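Local coordinates for protein deacetylase EF_0837 (Enterococcus faecalis, PDB 2ICS) that binds two zinc ions and acts as an amidohydrolase-superfamily deacetylase, removing the acetyl group from acetyl-(R)-mandelate in vitro, though with very low efficiency, at residues D4-G12 / I36-E47; D330-K341 / A353-I364. All blocks are in the same frame, centred on the assembly; numbering follows the deposited sequence.

In the fold
Contact 1 (4-12 with 36-47) pairs parallel strands at one edge of a small four-stranded sheet, with its centre about 30 Å from the centre of the chain, and many residues are exposed. Contact 2 (330-341 with 353-364) is an antiparallel hairpin inside a larger sheet, its centre about 17 Å from the chain centre, buried at the 330-333/362-364 end and more open near 339-341. The two sheets pack face to face: I9 and L7 of contact 1 meet I363, I9 meets L331, and L46 meets I333. In both contacts side-chain N-H groups bond main-chain carbonyls, and contact 2 adds a salt bridge between its segments, E339 to R358. Both lie away from the zinc and adenine sites.

Contact 1. Residues D4-G12 / I36-E47; sequences DYDLLIKNG and ISGSAKETIHLE
S39 O, I36 and G38 lie obliquely round the Y5 ring, S39 O closest at 3.6 Å from CD2 and I36 CG2 4.0 Å from CE2, while A23, A30 and A31 of neighbouring strands also touch this side chain. Its CB rests on A40 CB. The imidazole of H45 is approached at a slant, by K10 CG. On this face, shared by Y5, L8, K10, A40, T43 and H45, L8 spreads its methyls, CD1 against I36 CG2 at 3.9 Å and CD2 against G38 O. On the other, I9 CG2 packs on L46 CD1 (3.7 Å), and L7 and I9 reach I363 of strand 350-364. Strand 42-45, an outermost strand of a mixed four-stranded sheet within this chain, pairs in parallel with 5-13, 7-10 lying 15° from it, through backbone bonds including I44 N to L8 O at 2.7 Å and K10 N to I44 O at 2.8 Å. At D6 and L7 a classic bulge faces I24. K10, bent at chi2 and chi3, brings NZ 2.6 Å from I36 O, above that carbonyl's plane. N11 ND2 reaches L46 O (3.1 Å), also out of plane. E21 salt-bridges K10 NZ and accepts from I36 N, and carboxylate and carbonyl together probably favour the charged ammonium.

Contact 2. Residues D330-K341 / A353-I364; sequences DLTIFTIQAEEK and AKEQIRPIKTII
Backbone bonds dominate between 330-341 and 353-364, from L331 and I363 to K341 and A353, where the K341 N bond is weak; Q337 N to Q356 O and Q356 N to Q337 O are both 2.9 Å. I333 O takes two donors, I360 N at 2.8 Å and K361 N at 3.2 Å, because I360 and K361 both face I333 in a classic beta bulge. Apolar contacts line both faces. I333 CD1 meets I363 CD1, while F334 CD1 lies 3.6 Å from I357 CD1; the phenyl ring also meets W56. These strands form a beta hairpin, its first strand beside 51-61 and its second beside 367-370, within the family's composite domain. Polar side-chain contacts gather near the 339-341 end. Q356 NE2 donates to E339 O at 3.0 Å, well above the carbonyl plane, and K341 CD packs against the Q356 side chain. R358 NH2 bonds Q356 OE1 at 2.8 Å, straight at the hydrogen (166°) though above the Q356 carbonyl plane, so both ends of this amide are held. E339 OE2 meets the guanidinium edge in a long salt bridge, 3.5 Å to R358 NH2; Q337 NE2 lies over one face, the Q337 amide and R358 guanidinium planes 63° apart.

Contact 1. Residues D4-G12 / I36-E47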
loop_
_atom_site.group_PDB
_atom_site.type_symbol
_atom_site.label_atom_id
_atom_site.label_comp_id
_atom_site.label_asym_id
_atom_site.label_seq_id
_atom_site.Cartn_x
_atom_site.Cartn_y
_atom_site.Cartn_z
ATOM N N ASP A 4 22.093 -22.879 -15.731
ATOM C CA ASP A 4 22.720 -21.750 -14.984
ATOM C C ASP A 4 21.723 -20.662 -14.606
ATOM O O ASP A 4 20.918 -20.218 -15.424
ATOM C CB ASP A 4 23.856 -21.121 -15.801
ATOM C CG ASP A 4 25.234 -21.563 -15.331
ATOM O OD1 ASP A 4 25.571 -21.312 -14.152
ATOM O OD2 ASP A 4 25.983 -22.156 -16.140
ATOM N N TYR A 5 21.797 -20.245 -13.348
ATOM C CA TYR A 5 20.953 -19.192 -12.803
ATOM C C TYR A 5 21.865 -18.425 -11.860
ATOM O O TYR A 5 22.981 -18.868 -11.581
ATOM C CB TYR A 5 19.790 -19.772 -11.989
ATOM C CG TYR A 5 18.813 -20.629 -12.761
ATOM C CD1 TYR A 5 18.094 -20.111 -13.839
ATOM C CD2 TYR A 5 18.578 -21.954 -12.388
ATOM C CE1 TYR A 5 17.163 -20.893 -14.528
ATOM C CE2 TYR A 5 17.651 -22.743 -13.066
ATOM C CZ TYR A 5 16.947 -22.209 -14.134
ATOM O OH TYR A 5 16.029 -22.991 -14.805
ATOM N N ASP A 6 21.402 -17.281 -11.374
ATOM C CA ASP A 6 22.191 -16.497 -10.434
ATOM C C ASP A 6 21.784 -16.905 -9.025
ATOM O O ASP A 6 22.628 -17.076 -8.148
ATOM C CB ASP A 6 21.944 -14.996 -10.629
ATOM C CG ASP A 6 22.393 -14.501 -11.993
ATOM O OD1 ASP A 6 23.561 -14.747 -12.363
ATOM O OD2 ASP A 6 21.582 -13.861 -12.694
ATOM N N LEU A 7 20.483 -17.069 -8.818
ATOM C CA LEU A 7 19.972 -17.445 -7.510
ATOM C C LEU A 7 18.890 -18.500 -7.617
ATOM O O LEU A 7 18.075 -18.487 -8.538
ATOM C CB LEU A 7 19.416 -16.220 -6.787
ATOM C CG LEU A 7 18.946 -16.459 -5.346
ATOM C CD1 LEU A 7 20.123 -16.914 -4.497
ATOM C CD2 LEU A 7 18.347 -15.178 -4.776
ATOM N N LEU A 8 18.886 -19.415 -6.659
ATOM C CA LEU A 8 17.911 -20.486 -6.638
ATOM C C LEU A 8 17.416 -20.655 -5.208
ATOM O O LEU A 8 18.211 -20.749 -4.276
ATOM C CB LEU A 8 18.559 -21.775 -7.142
ATOM C CG LEU A 8 17.645 -22.961 -7.441
ATOM C CD1 LEU A 8 16.571 -22.550 -8.444
ATOM C CD2 LEU A 8 18.493 -24.112 -7.989
ATOM N N ILE A 9 16.098 -20.683 -5.042
ATOM C CA ILE A 9 15.485 -20.822 -3.726
ATOM C C ILE A 9 14.711 -22.134 -3.683
ATOM O O ILE A 9 13.780 -22.342 -4.463
ATOM C CB ILE A 9 14.549 -19.629 -3.460
ATOM C CG1 ILE A 9 15.336 -18.325 -3.634
ATOM C CG2 ILE A 9 13.979 -19.703 -2.061
ATOM C CD1 ILE A 9 14.466 -17.112 -3.840
ATOM N N LYS A 10 15.100 -23.015 -2.767
ATOM C CA LYS A 10 14.479 -24.330 -2.655
ATOM C C LYS A 10 13.719 -24.566 -1.355
ATOM O O LYS A 10 13.909 -23.857 -0.365
ATOM C CB LYS A 10 15.555 -25.413 -2.781
ATOM C CG LYS A 10 16.679 -25.070 -3.743
ATOM C CD LYS A 10 16.473 -25.667 -5.122
ATOM C CE LYS A 10 16.631 -27.183 -5.098
ATOM N NZ LYS A 10 16.553 -27.754 -6.475
ATOM N N ASN A 11 12.861 -25.583 -1.386
ATOM C CA ASN A 11 12.063 -26.009 -0.241
ATOM C C ASN A 11 11.008 -25.015 0.234
ATOM O O ASN A 11 10.541 -25.083 1.368
ATOM C CB ASN A 11 12.992 -26.381 0.918
ATOM C CG ASN A 11 12.535 -27.628 1.643
ATOM O OD1 ASN A 11 12.176 -28.624 1.013
ATOM N ND2 ASN A 11 12.555 -27.589 2.970
ATOM N N GLY A 12 10.620 -24.101 -0.642
ATOM C CA GLY A 12 9.615 -23.129 -0.269
ATOM C C GLY A 12 8.201 -23.657 -0.426
ATOM O O GLY A 12 7.972 -24.723 -0.998
ATOM N N ILE A 36 13.055 -27.406 -8.989
ATOM C CA ILE A 36 13.913 -26.885 -10.044
ATOM C C ILE A 36 15.318 -27.448 -9.893
ATOM O O ILE A 36 16.031 -27.125 -8.942
ATOM C CB ILE A 36 14.010 -25.346 -10.001
ATOM C CG1 ILE A 36 12.619 -24.727 -10.175
ATOM C CG2 ILE A 36 14.957 -24.860 -11.096
ATOM C CD1 ILE A 36 12.613 -23.219 -10.154
ATOM N N SER A 37 15.714 -28.298 -10.831
ATOM C CA SER A 37 17.042 -28.884 -10.793
ATOM C C SER A 37 17.933 -28.111 -11.752
ATOM O O SER A 37 17.826 -28.256 -12.973
ATOM C CB SER A 37 16.987 -30.356 -11.199
ATOM O OG SER A 37 18.266 -30.951 -11.091
ATOM N N GLY A 38 18.801 -27.275 -11.194
ATOM C CA GLY A 38 19.693 -26.489 -12.022
ATOM C C GLY A 38 20.852 -25.917 -11.236
ATOM O O GLY A 38 20.896 -26.010 -10.007
ATOM N N SER A 39 21.797 -25.322 -11.956
ATOM C CA SER A 39 22.972 -24.723 -11.342
ATOM C C SER A 39 22.775 -23.224 -11.123
ATOM O O SER A 39 22.076 -22.561 -11.887
ATOM C CB SER A 39 24.197 -24.969 -12.230
ATOM O OG SER A 39 23.910 -24.673 -13.589
ATOM N N ALA A 40 23.393 -22.696 -10.070
ATOM C CA ALA A 40 23.282 -21.278 -9.765
ATOM C C ALA A 40 24.412 -20.813 -8.856
ATOM O O ALA A 40 24.929 -21.585 -8.048
ATOM C CB ALA A 40 21.934 -20.989 -9.116
ATOM N N LYS A 41 24.789 -19.545 -9.001
ATOM C CA LYS A 41 25.853 -18.946 -8.201
ATOM C C LYS A 41 25.639 -19.251 -6.728
ATOM O O LYS A 41 26.555 -19.682 -6.029
ATOM C CB LYS A 41 25.882 -17.429 -8.408
ATOM C CG LYS A 41 26.242 -16.991 -9.820
ATOM C CD LYS A 41 27.694 -17.311 -10.160
ATOM C CE LYS A 41 28.677 -16.455 -9.362
ATOM N NZ LYS A 41 28.630 -16.707 -7.890
ATOM N N GLU A 42 24.421 -19.011 -6.257
ATOM C CA GLU A 42 24.086 -19.274 -4.870
ATOM C C GLU A 42 22.722 -19.946 -4.810
ATOM O O GLU A 42 21.838 -19.659 -5.623
ATOM C CB GLU A 42 24.065 -17.973 -4.061
ATOM C CG GLU A 42 24.316 -18.187 -2.573
ATOM C CD GLU A 42 24.196 -16.914 -1.759
ATOM O OE1 GLU A 42 24.722 -15.870 -2.202
ATOM O OE2 GLU A 42 23.585 -16.959 -0.668
ATOM N N THR A 43 22.561 -20.846 -3.849
ATOM C CA THR A 43 21.307 -21.564 -3.677
ATOM C C THR A 43 20.875 -21.492 -2.225
ATOM O O THR A 43 21.664 -21.758 -1.322
ATOM C CB THR A 43 21.453 -23.046 -4.086
ATOM O OG1 THR A 43 21.794 -23.123 -5.476
ATOM C CG2 THR A 43 20.149 -23.808 -3.843
ATOM N N ILE A 44 19.622 -21.118 -2.002
ATOM C CA ILE A 44 19.093 -21.019 -0.651
ATOM C C ILE A 44 18.209 -22.224 -0.358
ATOM O O ILE A 44 17.353 -22.590 -1.166
ATOM C CB ILE A 44 18.266 -19.729 -0.464
ATOM C CG1 ILE A 44 19.169 -18.503 -0.629
ATOM C CG2 ILE A 44 17.605 -19.725 0.912
ATOM C CD1 ILE A 44 18.434 -17.178 -0.489
ATOM N N HIS A 45 18.431 -22.840 0.797
ATOM C CA HIS A 45 17.660 -24.004 1.207
ATOM C C HIS A 45 16.831 -23.632 2.426
ATOM O O HIS A 45 17.314 -23.661 3.554
ATOM C CB HIS A 45 18.606 -25.166 1.524
ATOM C CG HIS A 45 19.424 -25.607 0.349
ATOM N ND1 HIS A 45 18.903 -26.373 -0.673
ATOM C CD2 HIS A 45 20.703 -25.336 0.000
ATOM C CE1 HIS A 45 19.827 -26.555 -1.598
ATOM N NE2 HIS A 45 20.930 -25.935 -1.216
ATOM N N LEU A 46 15.577 -23.271 2.185
ATOM C CA LEU A 46 14.671 -22.873 3.254
ATOM C C LEU A 46 14.330 -24.029 4.184
ATOM O O LEU A 46 14.410 -25.194 3.799
ATOM C CB LEU A 46 13.382 -22.301 2.652
ATOM C CG LEU A 46 13.603 -21.108 1.719
ATOM C CD1 LEU A 46 12.311 -20.748 1.019
ATOM C CD2 LEU A 46 14.137 -19.934 2.518
ATOM N N GLU A 47 13.964 -23.696 5.417
ATOM C CA GLU A 47 13.581 -24.701 6.397
ATOM C C GLU A 47 12.175 -25.161 6.056
ATOM O O GLU A 47 11.362 -24.374 5.579
ATOM C CB GLU A 47 13.578 -24.107 7.808
ATOM C CG GLU A 47 14.954 -23.814 8.375
ATOM C CD GLU A 47 15.843 -25.044 8.388
ATOM O OE1 GLU A 47 15.407 -26.097 8.906
ATOM O OE2 GLU A 47 16.981 -24.955 7.877
#

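Contact 2. Residues D330-K341 / A353-I364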
loop_
_atom_site.group_PDB
_atom_site.type_symbol
_atom_site.label_atom_id
_atom_site.label_comp_id
_atom_site.label_asym_id
_atom_site.label_seq_id
_atom_site.Cartn_x
_atom_site.Cartn_y
_atom_site.Cartn_z
ATOM N N ASP A 330 11.602 -10.072 -6.914
ATOM C CA ASP A 330 11.325 -9.527 -5.587
ATOM C C ASP A 330 10.498 -10.590 -4.881
ATOM O O ASP A 330 9.463 -11.018 -5.397
ATOM C CB ASP A 330 10.509 -8.232 -5.663
ATOM C CG ASP A 330 11.262 -7.097 -6.321
ATOM O OD1 ASP A 330 12.511 -7.158 -6.400
ATOM O OD2 ASP A 330 10.600 -6.129 -6.745
ATOM N N LEU A 331 10.953 -11.022 -3.712
ATOM C CA LEU A 331 10.246 -12.049 -2.960
ATOM C C LEU A 331 10.323 -11.807 -1.469
ATOM O O LEU A 331 11.254 -11.181 -0.974
ATOM C CB LEU A 331 10.837 -13.438 -3.235
ATOM C CG LEU A 331 10.829 -14.033 -4.643
ATOM C CD1 LEU A 331 11.874 -13.348 -5.519
ATOM C CD2 LEU A 331 11.136 -15.516 -4.537
ATOM N N THR A 332 9.332 -12.315 -0.756
ATOM C CA THR A 332 9.306 -12.197 0.682
ATOM C C THR A 332 9.192 -13.626 1.185
ATOM O O THR A 332 8.343 -14.395 0.721
ATOM C CB THR A 332 8.109 -11.356 1.166
ATOM O OG1 THR A 332 8.191 -10.041 0.595
ATOM C CG2 THR A 332 8.121 -11.243 2.686
ATOM N N ILE A 333 10.081 -13.982 2.102
ATOM C CA ILE A 333 10.128 -15.314 2.683
ATOM C C ILE A 333 9.760 -15.120 4.145
ATOM O O ILE A 333 10.364 -14.301 4.849
ATOM C CB ILE A 333 11.539 -15.905 2.510
ATOM C CG1 ILE A 333 11.903 -15.882 1.017
ATOM C CG2 ILE A 333 11.594 -17.322 3.041
ATOM C CD1 ILE A 333 13.268 -16.448 0.687
ATOM N N PHE A 334 8.766 -15.874 4.603
ATOM C CA PHE A 334 8.267 -15.700 5.956
ATOM C C PHE A 334 7.699 -16.949 6.609
ATOM O O PHE A 334 7.610 -18.014 5.997
ATOM C CB PHE A 334 7.168 -14.643 5.911
ATOM C CG PHE A 334 6.051 -14.989 4.960
ATOM C CD1 PHE A 334 4.936 -15.701 5.402
ATOM C CD2 PHE A 334 6.146 -14.663 3.607
ATOM C CE1 PHE A 334 3.933 -16.087 4.507
ATOM C CE2 PHE A 334 5.150 -15.045 2.705
ATOM C CZ PHE A 334 4.043 -15.758 3.154
ATOM N N THR A 335 7.289 -16.781 7.863
ATOM C CA THR A 335 6.684 -17.847 8.642
ATOM C C THR A 335 5.379 -17.313 9.210
ATOM O O THR A 335 5.192 -16.105 9.329
ATOM C CB THR A 335 7.558 -18.271 9.850
ATOM O OG1 THR A 335 7.728 -17.150 10.726
ATOM C CG2 THR A 335 8.919 -18.784 9.397
ATOM N N ILE A 336 4.481 -18.230 9.550
ATOM C CA ILE A 336 3.197 -17.894 10.144
ATOM C C ILE A 336 3.107 -18.805 11.361
ATOM O O ILE A 336 3.192 -20.026 11.233
ATOM C CB ILE A 336 2.028 -18.184 9.178
ATOM C CG1 ILE A 336 2.132 -17.274 7.951
ATOM C CG2 ILE A 336 0.701 -17.956 9.883
ATOM C CD1 ILE A 336 1.050 -17.505 6.920
ATOM N N GLN A 337 2.949 -18.218 12.542
ATOM C CA GLN A 337 2.897 -19.018 13.755
ATOM C C GLN A 337 1.772 -18.677 14.720
ATOM O O GLN A 337 1.342 -17.526 14.833
ATOM C CB GLN A 337 4.247 -18.926 14.472
ATOM C CG GLN A 337 5.375 -19.578 13.683
ATOM C CD GLN A 337 6.747 -19.298 14.259
ATOM O OE1 GLN A 337 7.746 -19.852 13.797
ATOM N NE2 GLN A 337 6.808 -18.432 15.267
ATOM N N ALA A 338 1.295 -19.702 15.416
ATOM C CA ALA A 338 0.224 -19.542 16.382
ATOM C C ALA A 338 0.796 -18.972 17.673
ATOM O O ALA A 338 1.542 -19.641 18.385
ATOM C CB ALA A 338 -0.442 -20.884 16.644
ATOM N N GLU A 339 0.454 -17.723 17.957
ATOM C CA GLU A 339 0.922 -17.056 19.159
ATOM C C GLU A 339 0.087 -15.802 19.364
ATOM O O GLU A 339 -0.025 -14.963 18.468
ATOM C CB GLU A 339 2.403 -16.694 19.024
ATOM C CG GLU A 339 3.041 -16.233 20.326
ATOM C CD GLU A 339 4.552 -16.132 20.231
ATOM O OE1 GLU A 339 5.191 -17.130 19.832
ATOM O OE2 GLU A 339 5.103 -15.059 20.564
ATOM N N GLU A 340 -0.510 -15.683 20.542
ATOM C CA GLU A 340 -1.345 -14.533 20.841
ATOM C C GLU A 340 -0.567 -13.227 20.806
ATOM O O GLU A 340 0.629 -13.189 21.099
ATOM C CB GLU A 340 -2.033 -14.720 22.195
ATOM C CG GLU A 340 -3.105 -15.800 22.152
ATOM C CD GLU A 340 -3.950 -15.859 23.409
ATOM O OE1 GLU A 340 -4.969 -16.579 23.396
ATOM O OE2 GLU A 340 -3.596 -15.192 24.408
ATOM N N LYS A 341 -1.264 -12.160 20.432
ATOM C CA LYS A 341 -0.672 -10.833 20.324
ATOM C C LYS A 341 -1.799 -9.813 20.379
ATOM O O LYS A 341 -2.857 -10.020 19.780
ATOM C CB LYS A 341 0.068 -10.719 18.990
ATOM C CG LYS A 341 0.714 -9.377 18.697
ATOM C CD LYS A 341 1.282 -9.394 17.282
ATOM C CE LYS A 341 1.999 -8.105 16.926
ATOM N NZ LYS A 341 2.514 -8.140 15.521
ATOM N N ALA A 353 -4.923 -11.297 18.504
ATOM C CA ALA A 353 -4.613 -12.127 17.346
ATOM C C ALA A 353 -4.075 -13.474 17.801
ATOM O O ALA A 353 -3.382 -13.562 18.814
ATOM C CB ALA A 353 -3.589 -11.436 16.461
ATOM N N LYS A 354 -4.402 -14.518 17.050
ATOM C CA LYS A 354 -3.946 -15.862 17.374
ATOM C C LYS A 354 -2.813 -16.283 16.445
ATOM O O LYS A 354 -2.123 -17.268 16.710
ATOM C CB LYS A 354 -5.095 -16.862 17.234
ATOM C CG LYS A 354 -6.294 -16.599 18.132
ATOM C CD LYS A 354 -7.415 -17.591 17.826
ATOM C CE LYS A 354 -8.591 -17.421 18.776
ATOM N NZ LYS A 354 -8.194 -17.664 20.194
ATOM N N GLU A 355 -2.623 -15.541 15.356
ATOM C CA GLU A 355 -1.576 -15.882 14.398
ATOM C C GLU A 355 -0.719 -14.676 14.003
ATOM O O GLU A 355 -1.230 -13.576 13.780
ATOM C CB GLU A 355 -2.209 -16.516 13.155
ATOM C CG GLU A 355 -3.283 -17.555 13.486
ATOM C CD GLU A 355 -3.835 -18.263 12.261
ATOM O OE1 GLU A 355 -4.316 -17.586 11.330
ATOM O OE2 GLU A 355 -3.794 -19.508 12.230
ATOM N N GLN A 356 0.588 -14.899 13.917
ATOM C CA GLN A 356 1.537 -13.851 13.567
ATOM C C GLN A 356 2.335 -14.203 12.313
ATOM O O GLN A 356 2.808 -15.335 12.165
ATOM C CB GLN A 356 2.512 -13.618 14.726
ATOM C CG GLN A 356 1.898 -12.998 15.972
ATOM C CD GLN A 356 2.891 -12.911 17.124
ATOM O OE1 GLN A 356 4.022 -12.459 16.948
ATOM N NE2 GLN A 356 2.467 -13.340 18.309
ATOM N N ILE A 357 2.482 -13.234 11.411
ATOM C CA ILE A 357 3.247 -13.460 10.193
ATOM C C ILE A 357 4.567 -12.703 10.347
ATOM O O ILE A 357 4.577 -11.550 10.780
ATOM C CB ILE A 357 2.461 -12.989 8.934
ATOM C CG1 ILE A 357 3.267 -13.306 7.672
ATOM C CG2 ILE A 357 2.127 -11.501 9.033
ATOM C CD1 ILE A 357 2.462 -13.204 6.384
ATOM N N ARG A 358 5.676 -13.362 10.013
ATOM C CA ARG A 358 6.998 -12.754 10.165
ATOM C C ARG A 358 7.969 -13.020 9.023
ATOM O O ARG A 358 8.292 -14.166 8.727
ATOM C CB ARG A 358 7.655 -13.258 11.455
ATOM C CG ARG A 358 6.812 -13.101 12.700
ATOM C CD ARG A 358 7.414 -13.876 13.856
ATOM N NE ARG A 358 6.573 -13.814 15.048
ATOM C CZ ARG A 358 6.848 -14.444 16.186
ATOM N NH1 ARG A 358 7.945 -15.187 16.286
ATOM N NH2 ARG A 358 6.032 -14.327 17.225
ATOM N N PRO A 359 8.470 -11.958 8.380
ATOM C CA PRO A 359 9.418 -12.148 7.280
ATOM C C PRO A 359 10.782 -12.529 7.857
ATOM O O PRO A 359 11.209 -11.954 8.854
ATOM C CB PRO A 359 9.446 -10.777 6.613
ATOM C CG PRO A 359 9.263 -9.852 7.773
ATOM C CD PRO A 359 8.157 -10.529 8.564
ATOM N N ILE A 360 11.453 -13.500 7.249
ATOM C CA ILE A 360 12.763 -13.901 7.740
ATOM C C ILE A 360 13.830 -13.603 6.699
ATOM O O ILE A 360 15.008 -13.478 7.026
ATOM C CB ILE A 360 12.804 -15.401 8.109
ATOM C CG1 ILE A 360 12.507 -16.253 6.878
ATOM C CG2 ILE A 360 11.810 -15.690 9.230
ATOM C CD1 ILE A 360 12.616 -17.750 7.144
ATOM N N LYS A 361 13.410 -13.504 5.444
ATOM C CA LYS A 361 14.311 -13.183 4.342
ATOM C C LYS A 361 13.557 -12.345 3.328
ATOM O O LYS A 361 12.370 -12.561 3.088
ATOM C CB LYS A 361 14.842 -14.442 3.655
ATOM C CG LYS A 361 16.044 -15.074 4.338
ATOM C CD LYS A 361 16.685 -16.135 3.456
ATOM C CE LYS A 361 17.982 -16.652 4.061
ATOM N NZ LYS A 361 17.770 -17.255 5.405
ATOM N N THR A 362 14.249 -11.380 2.738
ATOM C CA THR A 362 13.634 -10.516 1.751
ATOM C C THR A 362 14.574 -10.376 0.566
ATOM O O THR A 362 15.737 -10.007 0.720
ATOM C CB THR A 362 13.330 -9.124 2.350
ATOM O OG1 THR A 362 12.514 -9.277 3.521
ATOM C CG2 THR A 362 12.592 -8.259 1.341
ATOM N N ILE A 363 14.066 -10.688 -0.617
ATOM C CA ILE A 363 14.862 -10.602 -1.827
ATOM C C ILE A 363 14.360 -9.450 -2.673
ATOM O O ILE A 363 13.158 -9.320 -2.907
ATOM C CB ILE A 363 14.773 -11.902 -2.646
ATOM C CG1 ILE A 363 15.226 -13.079 -1.784
ATOM C CG2 ILE A 363 15.632 -11.787 -3.901
ATOM C CD1 ILE A 363 15.120 -14.405 -2.469
ATOM N N ILE A 364 15.293 -8.621 -3.132
ATOM C CA ILE A 364 14.960 -7.465 -3.942
ATOM C C ILE A 364 15.852 -7.423 -5.175
ATOM O O ILE A 364 17.077 -7.369 -5.059
ATOM C CB ILE A 364 15.165 -6.160 -3.148
ATOM C CG1 ILE A 364 14.339 -6.199 -1.859
ATOM C CG2 ILE A 364 14.793 -4.964 -4.016
ATOM C CD1 ILE A 364 14.404 -4.917 -1.025
#